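PDB 2V7S: putative lipoprotein LppA from Mycobacterium tuberculosis, which is of unknown function but is a putative lipoprotein, confined to pathogenic mycobacteria and probably anchored to the cell membrane. Local coordinates for residues Pro115-Val120 / Leu181-Asp186; Ala143-Thr148 / Tyr169-Leu174; Ala79-Gln84 / Lys132-Ile137; Thr69-Ala74 / Trp86-Asp91. All blocks are in the same frame, centred on the assembly; numbering follows the deposited sequence.

Contact 1: Pro115-Val120 / Leu181-Asp186; sequences PIANSV and LNITGD
Ser-119 keeps OG close to its own backbone N (chi1 -51°) and Asn-182 does the same with CG (chi1 -78°), which brings Ser-119 OG to 3.1 Å from Asn-182 OD1. Asp-98 is the stronger partner of that hydroxyl, so the claim of the amide on its proton is not settled. The two backbones run antiparallel and pair in two places, with a shift of one residue between them. Val-120 and Leu-181 form a hydrogen-bonded pair, Val-120 N giving to Leu-181 O at 3.2 Å and Leu-181 N returning the bond to Val-120 O at 3.0 Å. Their branched aliphatic side chains lie side by side on the same face of the sheet. Around Asn-118 the loop bows outward, and water fills in: one molecule accepts from Ile-183 N at 3.0 Å and also reaches Ala-117 O and Asn-182 OD1, while another joins Asn-118 O to Leu-181 O. Contact resumes where Ala-117 N donates to Ile-183 O at 2.9 Å, the small Ala-117 CB resting 3.9 Å from Ile-183 CB. Beyond it Gly-185 N meets Pro-115 O at 2.7 Å, nearly straight (164° at the hydrogen). Lacking a side chain, Gly-185 lets the Pro-115 ring pack close to its CA. Leu-181 and Ile-183 rest on Ile-73 and Leu-66 of helix 59-80, Val-120 packs against strand 86-88, and Asn-182 bonds through its backbone to strand 169-175.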
loop_
_atom_site.group_PDB
_atom_site.type_symbol
_atom_site.label_atom_id
_atom_site.label_comp_id
_atom_site.label_asym_id
_atom_site.label_seq_id
_atom_site.Cartn_x
_atom_site.Cartn_y
_atom_site.Cartn_z
ATOM N N PRO A 115 -7.198 -16.354 -11.600
ATOM C CA PRO A 115 -7.493 -17.229 -12.741
ATOM C C PRO A 115 -8.921 -17.049 -13.233
ATOM O O PRO A 115 -9.802 -16.723 -12.449
ATOM C CB PRO A 115 -7.308 -18.632 -12.186
ATOM C CG PRO A 115 -7.328 -18.509 -10.689
ATOM C CD PRO A 115 -6.935 -17.103 -10.355
ATOM N N ILE A 116 -9.105 -17.240 -14.541
ATOM C CA ILE A 116 -10.419 -17.252 -15.158
ATOM C C ILE A 116 -10.519 -18.632 -15.800
ATOM O O ILE A 116 -9.665 -19.051 -16.621
ATOM C CB ILE A 116 -10.536 -16.166 -16.243
ATOM C CG1 ILE A 116 -10.398 -14.743 -15.646
ATOM C CG2 ILE A 116 -11.848 -16.361 -17.068
ATOM C CD1 ILE A 116 -10.259 -13.660 -16.725
ATOM N N ALA A 117 -11.523 -19.378 -15.391
ATOM C CA ALA A 117 -11.712 -20.721 -15.940
ATOM C C ALA A 117 -12.049 -20.613 -17.463
ATOM O O ALA A 117 -12.692 -19.618 -17.902
ATOM C CB ALA A 117 -12.806 -21.410 -15.148
ATOM N N ASN A 118 -11.617 -21.578 -18.294
ATOM C CA ASN A 118 -12.046 -21.545 -19.710
ATOM C C ASN A 118 -13.566 -21.322 -19.724
ATOM O O ASN A 118 -14.293 -22.033 -19.020
ATOM C CB ASN A 118 -11.717 -22.852 -20.438
ATOM C CG ASN A 118 -10.223 -23.138 -20.524
ATOM O OD1 ASN A 118 -9.386 -22.358 -20.091
ATOM N ND2 ASN A 118 -9.894 -24.282 -21.073
ATOM N N SER A 119 -14.018 -20.331 -20.493
ATOM C CA SER A 119 -15.443 -20.024 -20.649
ATOM C C SER A 119 -16.247 -21.222 -21.198
ATOM O O SER A 119 -15.806 -21.917 -22.101
ATOM C CB SER A 119 -15.655 -18.842 -21.594
ATOM O OG SER A 119 -14.848 -17.728 -21.212
ATOM N N VAL A 120 -17.427 -21.430 -20.624
ATOM C CA VAL A 120 -18.318 -22.516 -20.977
ATOM C C VAL A 120 -19.485 -21.882 -21.736
ATOM O O VAL A 120 -20.035 -20.879 -21.268
ATOM C CB VAL A 120 -18.832 -23.247 -19.729
ATOM C CG1 VAL A 120 -20.087 -24.073 -20.073
ATOM C CG2 VAL A 120 -17.730 -24.189 -19.125
ATOM N N LEU A 181 -21.298 -19.898 -18.684
ATOM C CA LEU A 181 -20.823 -19.980 -17.338
ATOM C C LEU A 181 -19.390 -19.425 -17.292
ATOM O O LEU A 181 -18.505 -19.854 -18.084
ATOM C CB LEU A 181 -20.823 -21.481 -16.885
ATOM C CG LEU A 181 -20.080 -21.849 -15.612
ATOM C CD1 LEU A 181 -20.768 -21.190 -14.396
ATOM C CD2 LEU A 181 -19.978 -23.396 -15.399
ATOM N N ASN A 182 -19.139 -18.506 -16.340
ATOM C CA ASN A 182 -17.787 -18.031 -16.138
ATOM C C ASN A 182 -17.403 -18.111 -14.676
ATOM O O ASN A 182 -18.271 -18.070 -13.815
ATOM C CB ASN A 182 -17.636 -16.615 -16.648
ATOM C CG ASN A 182 -17.509 -16.573 -18.142
ATOM O OD1 ASN A 182 -16.425 -16.831 -18.684
ATOM N ND2 ASN A 182 -18.610 -16.260 -18.826
ATOM N N ILE A 183 -16.106 -18.272 -14.433
ATOM C CA ILE A 183 -15.604 -18.343 -13.079
ATOM C C ILE A 183 -14.291 -17.591 -13.025
ATOM O O ILE A 183 -13.389 -17.833 -13.861
ATOM C CB ILE A 183 -15.347 -19.824 -12.621
ATOM C CG1 ILE A 183 -16.559 -20.744 -12.873
ATOM C CG2 ILE A 183 -14.927 -19.877 -11.122
ATOM C CD1 ILE A 183 -16.243 -22.217 -12.675
ATOM N N THR A 184 -14.160 -16.740 -12.016
ATOM C CA THR A 184 -12.903 -16.078 -11.743
ATOM C C THR A 184 -12.517 -16.464 -10.332
ATOM O O THR A 184 -13.373 -16.529 -9.437
ATOM C CB THR A 184 -13.070 -14.547 -11.839
ATOM O OG1 THR A 184 -13.518 -14.241 -13.158
ATOM C CG2 THR A 184 -11.740 -13.831 -11.622
ATOM N N GLY A 185 -11.240 -16.735 -10.138
ATOM C CA GLY A 185 -10.790 -17.167 -8.811
ATOM C C GLY A 185 -10.192 -16.040 -7.995
ATOM O O GLY A 185 -10.165 -14.883 -8.391
ATOM N N ASP A 186 -9.722 -16.407 -6.808
ATOM C CA ASP A 186 -9.020 -15.517 -5.945
ATOM C C ASP A 186 -7.654 -15.239 -6.595
ATOM O O ASP A 186 -7.335 -15.839 -7.624
ATOM C CB ASP A 186 -8.878 -16.223 -4.590
ATOM C CG ASP A 186 -8.337 -15.327 -3.506
ATOM O OD1 ASP A 186 -8.373 -14.108 -3.647
ATOM O OD2 ASP A 186 -7.913 -15.868 -2.476
HETATM O O HOH W 1 -14.587 -18.343 -17.019
HETATM O O HOH W 2 -16.275 -21.218 -16.982
#

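Contact 2: Ala143-Thr148 / Tyr169-Leu174; sequences AKYGAT and YEFRLL
Tyr-169, at the start of the strand, offers one ring face to Tyr-145: Tyr-145 CB sits over its centre in a CH-pi contact, 4.1 Å from the centroid of the Tyr-169 ring. Farther out, Tyr-145 CD2 comes to 3.6 Å from Tyr-169 CE2, and the two ring planes are inclined at 49°. The carbonyl of the same tyrosine is also close, Tyr-145 O lying 3.6 Å from Tyr-169 CD1, while its hydrogen bond comes from Asn-167. Nearer the backbone, Ala-147 CB lies 4.2 Å from Tyr-169 CB. Glu-170 points away, as expected of the next residue in an extended strand, and Phe-171 faces the turn again. Phe-171 holds CG beside its backbone N (chi1 -66°), and its CZ meets Tyr-145 CD1 at 3.7 Å near the Phe-171 ring plane. Ala-147 CB comes in obliquely along the CD1-CE1 flank of the same ring, 4.0 Å from Phe-171 CD1; a methyl is small enough to let the loop pass close. What brings Tyr-145 and Ala-147 to the strand is the end of helix 128-143, where Gly-146 takes up a positive phi in a Schellman motif, a conformation easy for glycine. The meeting is an aromatic cluster held by dispersion and CH-pi attraction, and tyrosine suits its partly exposed border: Tyr-145 gives its ring to the cluster while its hydroxyl hydrogen-bonds to Thr-69 on helix 59-80.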
loop_
_atom_site.group_PDB
_atom_site.type_symbol
_atom_site.label_atom_id
_atom_site.label_comp_id
_atom_site.label_asym_id
_atom_site.label_seq_id
_atom_site.Cartn_x
_atom_site.Cartn_y
_atom_site.Cartn_z
ATOM N N ALA A 143 -20.005 -23.015 -3.347
ATOM C CA ALA A 143 -19.891 -23.065 -1.886
ATOM C C ALA A 143 -18.610 -23.803 -1.470
ATOM O O ALA A 143 -18.031 -23.512 -0.406
ATOM C CB ALA A 143 -21.121 -23.717 -1.246
ATOM N N LYS A 144 -18.145 -24.722 -2.314
ATOM C CA LYS A 144 -16.965 -25.540 -1.955
ATOM C C LYS A 144 -15.721 -24.657 -1.959
ATOM O O LYS A 144 -14.691 -25.027 -1.405
ATOM C CB LYS A 144 -16.761 -26.693 -2.945
ATOM C CG LYS A 144 -17.814 -27.798 -2.959
ATOM C CD LYS A 144 -17.585 -28.660 -4.230
ATOM C CE LYS A 144 -18.496 -29.888 -4.319
ATOM N NZ LYS A 144 -18.228 -30.654 -5.574
ATOM N N TYR A 145 -15.817 -23.515 -2.671
ATOM C CA TYR A 145 -14.751 -22.518 -2.770
ATOM C C TYR A 145 -14.912 -21.313 -1.791
ATOM O O TYR A 145 -14.097 -20.374 -1.798
ATOM C CB TYR A 145 -14.624 -22.032 -4.226
ATOM C CG TYR A 145 -14.017 -23.090 -5.123
ATOM C CD1 TYR A 145 -14.826 -24.035 -5.754
ATOM C CD2 TYR A 145 -12.634 -23.148 -5.329
ATOM C CE1 TYR A 145 -14.287 -25.028 -6.551
ATOM C CE2 TYR A 145 -12.068 -24.120 -6.159
ATOM C CZ TYR A 145 -12.904 -25.052 -6.765
ATOM O OH TYR A 145 -12.379 -26.031 -7.553
ATOM N N GLY A 146 -15.956 -21.367 -0.955
ATOM C CA GLY A 146 -16.312 -20.263 -0.067
ATOM C C GLY A 146 -17.067 -19.106 -0.717
ATOM O O GLY A 146 -17.216 -18.040 -0.120
ATOM N N ALA A 147 -17.548 -19.315 -1.940
ATOM C CA ALA A 147 -18.390 -18.345 -2.602
ATOM C C ALA A 147 -19.876 -18.626 -2.287
ATOM O O ALA A 147 -20.458 -19.596 -2.785
ATOM C CB ALA A 147 -18.098 -18.337 -4.112
ATOM N N THR A 148 -20.472 -17.800 -1.425
ATOM C CA THR A 148 -21.848 -18.030 -0.971
ATOM C C THR A 148 -22.744 -16.774 -0.980
ATOM O O THR A 148 -23.906 -16.823 -0.561
ATOM C CB THR A 148 -21.868 -18.671 0.462
ATOM O OG1 THR A 148 -21.152 -17.830 1.370
ATOM C CG2 THR A 148 -21.172 -20.064 0.451
ATOM N N TYR A 169 -13.594 -15.541 -4.994
ATOM C CA TYR A 169 -14.136 -16.220 -6.199
ATOM C C TYR A 169 -15.432 -15.592 -6.666
ATOM O O TYR A 169 -16.149 -14.905 -5.882
ATOM C CB TYR A 169 -14.360 -17.731 -5.966
ATOM C CG TYR A 169 -13.088 -18.468 -5.656
ATOM C CD1 TYR A 169 -12.508 -18.371 -4.375
ATOM C CD2 TYR A 169 -12.457 -19.267 -6.623
ATOM C CE1 TYR A 169 -11.351 -19.055 -4.060
ATOM C CE2 TYR A 169 -11.258 -19.929 -6.318
ATOM C CZ TYR A 169 -10.726 -19.792 -5.028
ATOM O OH TYR A 169 -9.582 -20.435 -4.676
ATOM N N GLU A 170 -15.730 -15.802 -7.958
ATOM C CA GLU A 170 -16.997 -15.340 -8.510
ATOM C C GLU A 170 -17.437 -16.357 -9.560
ATOM O O GLU A 170 -16.668 -16.663 -10.447
ATOM C CB GLU A 170 -16.913 -13.898 -9.079
ATOM C CG GLU A 170 -18.276 -13.404 -9.737
ATOM C CD GLU A 170 -18.239 -11.996 -10.354
ATOM O OE1 GLU A 170 -17.167 -11.348 -10.396
ATOM O OE2 GLU A 170 -19.294 -11.505 -10.814
ATOM N N PHE A 171 -18.652 -16.892 -9.418
ATOM C CA PHE A 171 -19.221 -17.854 -10.375
ATOM C C PHE A 171 -20.406 -17.191 -10.983
ATOM O O PHE A 171 -21.267 -16.715 -10.256
ATOM C CB PHE A 171 -19.681 -19.136 -9.660
ATOM C CG PHE A 171 -18.548 -19.954 -9.054
ATOM C CD1 PHE A 171 -17.796 -19.463 -7.990
ATOM C CD2 PHE A 171 -18.251 -21.227 -9.545
ATOM C CE1 PHE A 171 -16.760 -20.237 -7.432
ATOM C CE2 PHE A 171 -17.209 -21.977 -9.004
ATOM C CZ PHE A 171 -16.473 -21.490 -7.952
ATOM N N ARG A 172 -20.496 -17.183 -12.317
ATOM C CA ARG A 172 -21.598 -16.470 -12.966
ATOM C C ARG A 172 -22.185 -17.268 -14.133
ATOM O O ARG A 172 -21.464 -17.678 -15.053
ATOM C CB ARG A 172 -21.137 -15.113 -13.495
ATOM C CG ARG A 172 -22.327 -14.203 -13.802
ATOM C CD ARG A 172 -21.874 -12.840 -14.288
ATOM N NE ARG A 172 -23.024 -11.966 -14.471
ATOM C CZ ARG A 172 -22.962 -10.736 -14.972
ATOM N NH1 ARG A 172 -24.071 -10.021 -15.084
ATOM N NH2 ARG A 172 -21.794 -10.231 -15.375
ATOM N N LEU A 173 -23.493 -17.466 -14.054
ATOM C CA LEU A 173 -24.266 -18.068 -15.094
ATOM C C LEU A 173 -25.134 -16.944 -15.654
ATOM O O LEU A 173 -26.029 -16.445 -14.974
ATOM C CB LEU A 173 -25.119 -19.208 -14.496
ATOM C CG LEU A 173 -26.028 -20.032 -15.400
ATOM C CD1 LEU A 173 -25.141 -20.905 -16.271
ATOM C CD2 LEU A 173 -26.977 -20.922 -14.563
ATOM N N LEU A 174 -24.844 -16.525 -16.888
ATOM C CA LEU A 174 -25.511 -15.405 -17.483
ATOM C C LEU A 174 -26.105 -15.803 -18.820
ATOM O O LEU A 174 -25.450 -16.438 -19.626
ATOM C CB LEU A 174 -24.519 -14.244 -17.686
ATOM C CG LEU A 174 -24.993 -13.007 -18.456
ATOM C CD1 LEU A 174 -26.049 -12.215 -17.710
ATOM C CD2 LEU A 174 -23.798 -12.110 -18.757
#

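Contact 3: Ala79-Gln84 / Lys132-Ile137; sequences AAIPGQ and KIAANI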
loop_
_atom_site.group_PDB
_atom_site.type_symbol
_atom_site.label_atom_id
_atom_site.label_comp_id
_atom_site.label_asym_id
_atom_site.label_seq_id
_atom_site.Cartn_x
_atom_site.Cartn_y
_atom_site.Cartn_z
ATOM N N ALA A 79 -26.594 -32.813 -17.295
ATOM C CA ALA A 79 -27.219 -34.063 -16.861
ATOM C C ALA A 79 -28.542 -33.850 -16.098
ATOM O O ALA A 79 -29.396 -34.741 -16.047
ATOM C CB ALA A 79 -26.251 -34.903 -16.071
ATOM N N ALA A 80 -28.729 -32.660 -15.536
ATOM C CA ALA A 80 -29.949 -32.346 -14.797
ATOM C C ALA A 80 -31.040 -31.865 -15.760
ATOM O O ALA A 80 -32.235 -31.971 -15.456
ATOM C CB ALA A 80 -29.660 -31.291 -13.706
ATOM N N ILE A 81 -30.624 -31.339 -16.914
ATOM C CA ILE A 81 -31.540 -30.655 -17.848
ATOM C C ILE A 81 -31.613 -31.291 -19.252
ATOM O O ILE A 81 -30.620 -31.247 -20.005
ATOM C CB ILE A 81 -31.258 -29.115 -17.937
ATOM C CG1 ILE A 81 -31.476 -28.457 -16.563
ATOM C CG2 ILE A 81 -32.158 -28.460 -18.992
ATOM C CD1 ILE A 81 -30.562 -27.254 -16.314
ATOM N N PRO A 82 -32.816 -31.819 -19.623
ATOM C CA PRO A 82 -33.076 -32.614 -20.839
ATOM C C PRO A 82 -32.629 -31.919 -22.099
ATOM O O PRO A 82 -33.114 -30.820 -22.418
ATOM C CB PRO A 82 -34.607 -32.743 -20.868
ATOM C CG PRO A 82 -35.057 -32.510 -19.514
ATOM C CD PRO A 82 -34.060 -31.624 -18.839
ATOM N N GLY A 83 -31.677 -32.526 -22.790
ATOM C CA GLY A 83 -31.220 -31.987 -24.062
ATOM C C GLY A 83 -30.227 -30.839 -23.958
ATOM O O GLY A 83 -29.803 -30.311 -24.984
ATOM N N GLN A 84 -29.848 -30.439 -22.739
ATOM C CA GLN A 84 -28.818 -29.400 -22.617
ATOM C C GLN A 84 -27.428 -29.947 -22.975
ATOM O O GLN A 84 -27.089 -31.093 -22.673
ATOM C CB GLN A 84 -28.843 -28.676 -21.260
ATOM C CG GLN A 84 -27.888 -27.431 -21.129
ATOM C CD GLN A 84 -28.230 -26.262 -22.058
ATOM O OE1 GLN A 84 -28.891 -25.307 -21.663
ATOM N NE2 GLN A 84 -27.734 -26.314 -23.273
ATOM N N LYS A 132 -33.205 -22.032 -12.650
ATOM C CA LYS A 132 -33.128 -22.223 -11.202
ATOM C C LYS A 132 -32.398 -23.521 -10.885
ATOM O O LYS A 132 -31.597 -23.568 -9.961
ATOM C CB LYS A 132 -34.518 -22.239 -10.544
ATOM C CG LYS A 132 -35.414 -21.037 -10.836
ATOM C CD LYS A 132 -36.653 -21.024 -9.894
ATOM C CE LYS A 132 -37.985 -20.725 -10.631
ATOM N NZ LYS A 132 -38.418 -19.280 -10.744
ATOM N N ILE A 133 -32.671 -24.582 -11.641
ATOM C CA ILE A 133 -31.938 -25.831 -11.443
ATOM C C ILE A 133 -30.433 -25.655 -11.668
ATOM O O ILE A 133 -29.590 -26.079 -10.851
ATOM C CB ILE A 133 -32.529 -26.992 -12.295
ATOM C CG1 ILE A 133 -33.877 -27.447 -11.726
ATOM C CG2 ILE A 133 -31.539 -28.178 -12.370
ATOM C CD1 ILE A 133 -34.842 -27.969 -12.783
ATOM N N ALA A 134 -30.071 -25.021 -12.779
ATOM C CA ALA A 134 -28.652 -24.852 -13.094
ATOM C C ALA A 134 -27.991 -23.955 -12.033
ATOM O O ALA A 134 -26.844 -24.205 -11.629
ATOM C CB ALA A 134 -28.501 -24.241 -14.466
ATOM N N ALA A 135 -28.696 -22.893 -11.631
ATOM C CA ALA A 135 -28.185 -21.941 -10.624
ATOM C C ALA A 135 -27.920 -22.644 -9.256
ATOM O O ALA A 135 -26.976 -22.302 -8.540
ATOM C CB ALA A 135 -29.172 -20.773 -10.441
ATOM N N ASN A 136 -28.788 -23.598 -8.903
ATOM C CA ASN A 136 -28.602 -24.394 -7.695
ATOM C C ASN A 136 -27.336 -25.248 -7.785
ATOM O O ASN A 136 -26.613 -25.431 -6.810
ATOM C CB ASN A 136 -29.804 -25.295 -7.424
ATOM C CG ASN A 136 -29.702 -25.978 -6.075
ATOM O OD1 ASN A 136 -29.565 -25.305 -5.052
ATOM N ND2 ASN A 136 -29.700 -27.322 -6.067
ATOM N N ILE A 137 -27.069 -25.766 -8.966
ATOM C CA ILE A 137 -25.853 -26.533 -9.162
ATOM C C ILE A 137 -24.627 -25.627 -9.039
ATOM O O ILE A 137 -23.661 -25.985 -8.369
ATOM C CB ILE A 137 -25.873 -27.307 -10.510
ATOM C CG1 ILE A 137 -26.924 -28.417 -10.455
ATOM C CG2 ILE A 137 -24.502 -27.910 -10.807
ATOM C CD1 ILE A 137 -27.470 -28.816 -11.863
#
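Ala-80 and Ile-81 meet Ile-133, Ala-134 and Ile-137 in a helix-helix contact: the last turn of helix 59-80 lies against helix 128-143, both packing on the antiparallel sheet. In the first shell everything is aliphatic. Ala-80 CB touches two isoleucines one helical turn apart, approaching Ile-133 CG2 at 3.9 Å and Ile-137 CD1 at 3.8 Å. The side chain ends at this methyl, so the helices can come close, with the CA atoms of Ala-80 and Ile-133 7.6 Å apart. Ile-81 reaches farther. Its CD1 lies 4.2 Å from Ile-133 CG2 and 4.1 Å from Ala-134 CB, and the Ile-81 and Ile-133 side chains run alongside one another, heading opposite ways. Ile-133 can serve both neighbours through one methyl: CG1 lies beside the backbone N (chi1 -72°), which leaves CG2 anti to that N and directed at Ala-80 and Ile-81. The beta-branched isoleucines, bulky close to the backbone, span the distance between the two segments, and the small Ala-80 fits where the chains run nearest. Farther out, Val-77 of helix 59-80 adds to the packing on Ala-134 and Ile-137, and Phe-126, from a loop, touches both Ile-81 and Ala-134. The backbones hold these groups in place. On helix 128-143 the two isoleucines are tied by a regular helical bond from Ile-137 N to Ile-133 O. At the other side Ile-81 is the first residue to leave helical angles and begins a type II turn, with Pro-82 and Gly-83 at its corners, which Gln-84 N closes by donating to Ile-81 O at 3.0 Å.

Contact 4: Thr69-Ala74 / Trp86-Asp91; sequences TARIIA and WKFDDD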
loop_
_atom_site.group_PDB
_atom_site.type_symbol
_atom_site.label_atom_id
_atom_site.label_comp_id
_atom_site.label_asym_id
_atom_site.label_seq_id
_atom_site.Cartn_x
_atom_site.Cartn_y
_atom_site.Cartn_z
ATOM N N THR A 69 -13.444 -27.382 -12.541
ATOM C CA THR A 69 -14.691 -27.126 -11.798
ATOM C C THR A 69 -15.778 -26.651 -12.750
ATOM O O THR A 69 -16.939 -27.031 -12.608
ATOM C CB THR A 69 -14.461 -26.110 -10.661
ATOM O OG1 THR A 69 -13.735 -26.793 -9.625
ATOM C CG2 THR A 69 -15.809 -25.602 -10.074
ATOM N N ALA A 70 -15.405 -25.817 -13.717
ATOM C CA ALA A 70 -16.380 -25.376 -14.722
ATOM C C ALA A 70 -16.954 -26.573 -15.465
ATOM O O ALA A 70 -18.180 -26.604 -15.707
ATOM C CB ALA A 70 -15.748 -24.375 -15.740
ATOM N N ARG A 71 -16.074 -27.509 -15.869
ATOM C CA ARG A 71 -16.478 -28.785 -16.512
ATOM C C ARG A 71 -17.464 -29.530 -15.603
ATOM O O ARG A 71 -18.510 -29.982 -16.043
ATOM C CB ARG A 71 -15.262 -29.679 -16.804
ATOM C CG ARG A 71 -15.599 -31.103 -17.406
ATOM C CD ARG A 71 -14.313 -31.961 -17.726
ATOM N NE ARG A 71 -13.289 -31.158 -18.429
ATOM C CZ ARG A 71 -12.108 -30.788 -17.909
ATOM N NH1 ARG A 71 -11.733 -31.196 -16.693
ATOM N NH2 ARG A 71 -11.273 -30.030 -18.619
ATOM N N ILE A 72 -17.114 -29.661 -14.331
ATOM C CA ILE A 72 -17.982 -30.369 -13.393
ATOM C C ILE A 72 -19.380 -29.748 -13.356
ATOM O O ILE A 72 -20.398 -30.481 -13.370
ATOM C CB ILE A 72 -17.359 -30.407 -11.985
ATOM C CG1 ILE A 72 -16.200 -31.415 -11.978
ATOM C CG2 ILE A 72 -18.406 -30.820 -10.888
ATOM C CD1 ILE A 72 -15.278 -31.252 -10.769
ATOM N N ILE A 73 -19.428 -28.423 -13.245
ATOM C CA ILE A 73 -20.711 -27.711 -13.186
ATOM C C ILE A 73 -21.494 -27.940 -14.495
ATOM O O ILE A 73 -22.691 -28.249 -14.468
ATOM C CB ILE A 73 -20.516 -26.182 -12.938
ATOM C CG1 ILE A 73 -20.040 -25.922 -11.489
ATOM C CG2 ILE A 73 -21.859 -25.390 -13.208
ATOM C CD1 ILE A 73 -19.393 -24.544 -11.284
ATOM N N ALA A 74 -20.818 -27.719 -15.620
ATOM C CA ALA A 74 -21.448 -27.817 -16.937
ATOM C C ALA A 74 -21.997 -29.234 -17.150
ATOM O O ALA A 74 -23.102 -29.391 -17.667
ATOM C CB ALA A 74 -20.425 -27.432 -18.029
ATOM N N TRP A 86 -23.062 -28.507 -23.786
ATOM C CA TRP A 86 -22.093 -27.448 -23.533
ATOM C C TRP A 86 -20.784 -27.729 -24.241
ATOM O O TRP A 86 -20.514 -28.856 -24.658
ATOM C CB TRP A 86 -21.841 -27.260 -22.030
ATOM C CG TRP A 86 -21.092 -28.393 -21.374
ATOM C CD1 TRP A 86 -21.617 -29.566 -20.896
ATOM C CD2 TRP A 86 -19.684 -28.461 -21.148
ATOM N NE1 TRP A 86 -20.611 -30.352 -20.366
ATOM C CE2 TRP A 86 -19.414 -29.704 -20.524
ATOM C CE3 TRP A 86 -18.624 -27.591 -21.409
ATOM C CZ2 TRP A 86 -18.114 -30.098 -20.132
ATOM C CZ3 TRP A 86 -17.315 -27.977 -21.036
ATOM C CH2 TRP A 86 -17.086 -29.223 -20.385
ATOM N N LYS A 87 -19.979 -26.678 -24.372
ATOM C CA LYS A 87 -18.577 -26.813 -24.789
ATOM C C LYS A 87 -17.791 -25.667 -24.149
ATOM O O LYS A 87 -18.377 -24.639 -23.773
ATOM C CB LYS A 87 -18.459 -26.731 -26.318
ATOM C CG LYS A 87 -18.857 -25.372 -26.909
ATOM C CD LYS A 87 -18.794 -25.367 -28.457
ATOM C CE LYS A 87 -18.879 -23.950 -29.005
ATOM N NZ LYS A 87 -18.400 -23.848 -30.474
ATOM N N PHE A 88 -16.477 -25.847 -24.028
ATOM C CA PHE A 88 -15.610 -24.740 -23.792
ATOM C C PHE A 88 -15.623 -23.882 -25.030
ATOM O O PHE A 88 -15.569 -24.374 -26.135
ATOM C CB PHE A 88 -14.198 -25.196 -23.440
ATOM C CG PHE A 88 -14.108 -25.759 -22.071
ATOM C CD1 PHE A 88 -13.754 -27.087 -21.872
ATOM C CD2 PHE A 88 -14.412 -24.956 -20.972
ATOM C CE1 PHE A 88 -13.686 -27.617 -20.550
ATOM C CE2 PHE A 88 -14.346 -25.449 -19.676
ATOM C CZ PHE A 88 -13.991 -26.793 -19.467
ATOM N N ASP A 89 -15.739 -22.582 -24.840
ATOM C CA ASP A 89 -15.757 -21.645 -25.951
ATOM C C ASP A 89 -14.469 -21.842 -26.742
ATOM O O ASP A 89 -13.388 -21.808 -26.186
ATOM C CB ASP A 89 -15.827 -20.239 -25.371
ATOM C CG ASP A 89 -16.127 -19.163 -26.401
ATOM O OD1 ASP A 89 -15.817 -19.295 -27.615
ATOM O OD2 ASP A 89 -16.681 -18.140 -25.946
ATOM N N ASP A 90 -14.598 -22.019 -28.044
ATOM C CA ASP A 90 -13.457 -22.318 -28.883
ATOM C C ASP A 90 -12.886 -21.063 -29.567
ATOM O O ASP A 90 -11.923 -21.157 -30.325
ATOM C CB ASP A 90 -13.857 -23.371 -29.933
ATOM C CG ASP A 90 -15.078 -22.974 -30.704
ATOM O OD1 ASP A 90 -15.024 -22.966 -31.959
ATOM O OD2 ASP A 90 -16.100 -22.637 -30.056
ATOM N N ASP A 91 -13.457 -19.893 -29.294
ATOM C CA ASP A 91 -12.944 -18.686 -29.965
ATOM C C ASP A 91 -11.509 -18.427 -29.503
ATOM O O ASP A 91 -11.256 -18.421 -28.297
ATOM C CB ASP A 91 -13.826 -17.487 -29.719
ATOM C CG ASP A 91 -13.283 -16.242 -30.371
ATOM O OD1 ASP A 91 -12.446 -15.561 -29.765
ATOM O OD2 ASP A 91 -13.680 -15.941 -31.502
#
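The outer strand 86-88 of the six-stranded sheet packs on helix 59-80 through Trp-86 and Phe-88, which meet Ala-70, Arg-71 and Ala-74. Trp-86 places CG between its backbone N and carbonyl carbon (chi1 70°), which lays the indole flat over the helix. Ala-74 CB stands over its face in a CH-pi contact, 3.4 Å from the centroid of the five-membered ring. Alanine suits this position because its short side chain lets the indole approach the helix closely. One turn earlier, Arg-71 CG passes 3.8 Å from Trp-86 CH2, and the aliphatic stem packs obliquely beside the six-membered ring at CH2 and CZ2. Helix and strand run nearly antiparallel here, at 169°, with their axes 9.6 Å apart, as in a layer of helix lying on an antiparallel sheet. The two aromatic side chains also pack on each other: Trp-86 CZ3 projects over the centre of the Phe-88 ring, 3.6 Å above its plane. Ala-70 CB reaches the Phe-88 edge at CE2, 4.3 Å away, and Arg-71 NH2 approaches Phe-88 CE1 at 3.9 Å, the guanidinium turned steeply to the ring. Asp-75 accepts the hydrogen bond of Trp-86 NE1, and a glycerol, probably from the crystallisation liquor, bonds to Phe-88 N. Beyond the strand, Asp-89 OD1 accepts from Asp-91 N at 3.0 Å in an Asx turn, and Asp-91 caps the N-terminus of helix 92-100.

In the fold
Along the chain contact 4 closes before contacts 1 and 2 begin, contact 3 alternates with both 1 and 4, and contact 2 falls between the two segments of contact 1. Contacts 1, 2 and 4 reach the same six-stranded antiparallel sheet; 1 and 2 join through its neighbouring strands 179-184 and 169-175, their centres about 10 Å apart. Contacts 3 and 4, with centres about 14 Å apart, both use the long helix that begins at residue 59. Contacts 1 and 3 are the most separated, their centres about 19 Å apart, and do not touch. Helix 59-80 thus links the sheet's outer strand 86-88 with helix 128-143, so distant parts of the sequence form one helix-and-sheet body.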